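Local coordinates for DUF4875 domain-containing protein (PDB 4LG3) that is of unknown function but belongs to the DUF4875 family, in the CamS-like clan, at residues L80-P84 / L128-C132. Numbering follows the deposited sequence.
Sequences LDSQP and LKIQC
S82 and Q83, in the loop that follows strand 75-81, meet one side of helix 125-137 at L128 and Q131; the backbones come nearest at S82 and L128, whose CA atoms lie 7.3 Å apart. A short side chain whose hydroxyl can both donate and accept suits the tight, buried place of S82: its OG donates to Q131 OE1 over 2.6 Å and accepts from the backbone N of T91. Q131 has the length this place asks for, since its extended chain carries the amide across to the loop; OE1 takes the S82 hydroxyl, while NE2 bonds to T91 OG1 and L169 O from two other parts of the chain.

Q83 runs past Q131 in the opposite direction. With CG lying between its own backbone N and carbonyl carbon (chi1 64°) and the chain straight beyond, its NE2 arrives at L128 O, 2.8 Å away, with an N-H...O angle of 155°. A weak bond joins Q83 NE2 to Q131 OE1, the two amide planes turned 26° apart. L128 CD2 comes 3.3 Å from S82 O and also lies against S82 CB and Q83 CD, an apolar branch packed on the loop backbone and the amide.

This is a buried polar junction between the end of a strand inside the mixed sheet and a helix lying beyond the C-terminal end of strand 75-81: a glutamine adds a second donor to a helical carbonyl that keeps its i to i+4 bond, from C132 N, and a serine hydroxyl pairs with a helix glutamine.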
loop_
_atom_site.group_PDB
_atom_site.type_symbol
_atom_site.label_atom_id
_atom_site.label_comp_id
_atom_site.label_asym_id
_atom_site.label_seq_id
_atom_site.Cartn_x
_atom_site.Cartn_y
_atom_site.Cartn_z
ATOM N N LEU A 80 1.047 2.075 1.786
ATOM C CA LEU A 80 1.518 1.988 0.421
ATOM C C LEU A 80 0.749 0.863 -0.264
ATOM O O LEU A 80 0.832 -0.289 0.162
ATOM C CB LEU A 80 3.038 1.779 0.348
ATOM C CG LEU A 80 3.663 1.499 -1.021
ATOM C CD1 LEU A 80 3.584 2.724 -1.927
ATOM C CD2 LEU A 80 5.100 1.043 -0.859
ATOM N N ASP A 81 -0.012 1.213 -1.319
ATOM C CA ASP A 81 -0.767 0.231 -2.105
ATOM C C ASP A 81 0.027 -0.212 -3.345
ATOM O O ASP A 81 0.885 0.524 -3.818
ATOM C CB ASP A 81 -2.149 0.770 -2.510
ATOM C CG ASP A 81 -3.089 0.980 -1.346
ATOM O OD1 ASP A 81 -3.232 0.045 -0.519
ATOM O OD2 ASP A 81 -3.731 2.054 -1.291
ATOM N N SER A 82 -0.267 -1.415 -3.860
ATOM C CA SER A 82 0.396 -2.015 -5.029
ATOM C C SER A 82 0.201 -1.184 -6.292
ATOM O O SER A 82 1.050 -1.212 -7.183
ATOM C CB SER A 82 -0.102 -3.435 -5.264
ATOM O OG SER A 82 -1.509 -3.467 -5.451
ATOM N N GLN A 83 -0.906 -0.448 -6.365
ATOM C CA GLN A 83 -1.267 0.392 -7.495
ATOM C C GLN A 83 -2.556 1.168 -7.197
ATOM O O GLN A 83 -3.285 0.792 -6.276
ATOM C CB GLN A 83 -1.467 -0.493 -8.753
ATOM C CG GLN A 83 -2.629 -1.490 -8.672
ATOM C CD GLN A 83 -2.753 -2.336 -9.891
ATOM O OE1 GLN A 83 -2.427 -1.951 -11.013
ATOM N NE2 GLN A 83 -3.204 -3.520 -9.697
ATOM N N PRO A 84 -2.905 2.222 -7.975
ATOM C CA PRO A 84 -4.234 2.850 -7.785
ATOM C C PRO A 84 -5.339 1.841 -8.138
ATOM O O PRO A 84 -5.144 0.971 -8.975
ATOM C CB PRO A 84 -4.230 4.020 -8.778
ATOM C CG PRO A 84 -2.815 4.198 -9.173
ATOM C CD PRO A 84 -2.182 2.846 -9.101
ATOM N N LEU A 128 0.292 -7.253 -11.114
ATOM C CA LEU A 128 -0.453 -5.997 -11.066
ATOM C C LEU A 128 -1.638 -6.003 -12.028
ATOM O O LEU A 128 -2.709 -5.506 -11.677
ATOM C CB LEU A 128 0.486 -4.817 -11.365
ATOM C CG LEU A 128 1.512 -4.463 -10.270
ATOM C CD1 LEU A 128 2.543 -3.510 -10.807
ATOM C CD2 LEU A 128 0.846 -3.896 -9.039
ATOM N N LYS A 129 -1.465 -6.606 -13.210
ATOM C CA LYS A 129 -2.516 -6.763 -14.211
ATOM C C LYS A 129 -3.590 -7.716 -13.673
ATOM O O LYS A 129 -4.776 -7.438 -13.856
ATOM C CB LYS A 129 -1.932 -7.278 -15.557
ATOM C CG LYS A 129 -2.944 -7.434 -16.705
ATOM C CD LYS A 129 -3.242 -6.111 -17.423
ATOM C CE LYS A 129 -4.698 -5.970 -17.821
ATOM N NZ LYS A 129 -5.075 -4.545 -18.052
ATOM N N ILE A 130 -3.185 -8.811 -12.992
ATOM C CA ILE A 130 -4.125 -9.799 -12.441
ATOM C C ILE A 130 -5.019 -9.097 -11.400
ATOM O O ILE A 130 -6.248 -9.298 -11.416
ATOM C CB ILE A 130 -3.394 -11.059 -11.863
ATOM C CG1 ILE A 130 -2.755 -11.900 -12.978
ATOM C CG2 ILE A 130 -4.336 -11.936 -11.030
ATOM C CD1 ILE A 130 -1.786 -12.991 -12.489
ATOM N N GLN A 131 -4.398 -8.246 -10.532
ATOM C CA GLN A 131 -5.062 -7.436 -9.482
ATOM C C GLN A 131 -6.079 -6.482 -10.067
ATOM O O GLN A 131 -7.174 -6.343 -9.531
ATOM C CB GLN A 131 -4.038 -6.609 -8.699
ATOM C CG GLN A 131 -3.206 -7.428 -7.750
ATOM C CD GLN A 131 -2.490 -6.534 -6.794
ATOM O OE1 GLN A 131 -2.106 -5.406 -7.122
ATOM N NE2 GLN A 131 -2.293 -7.022 -5.595
ATOM N N CYS A 132 -5.704 -5.838 -11.172
ATOM C CA CYS A 132 -6.548 -4.908 -11.909
ATOM C C CYS A 132 -7.774 -5.649 -12.501
ATOM O O CYS A 132 -8.905 -5.168 -12.342
ATOM C CB CYS A 132 -5.741 -4.198 -12.990
ATOM S SG CYS A 132 -6.691 -2.975 -13.930
#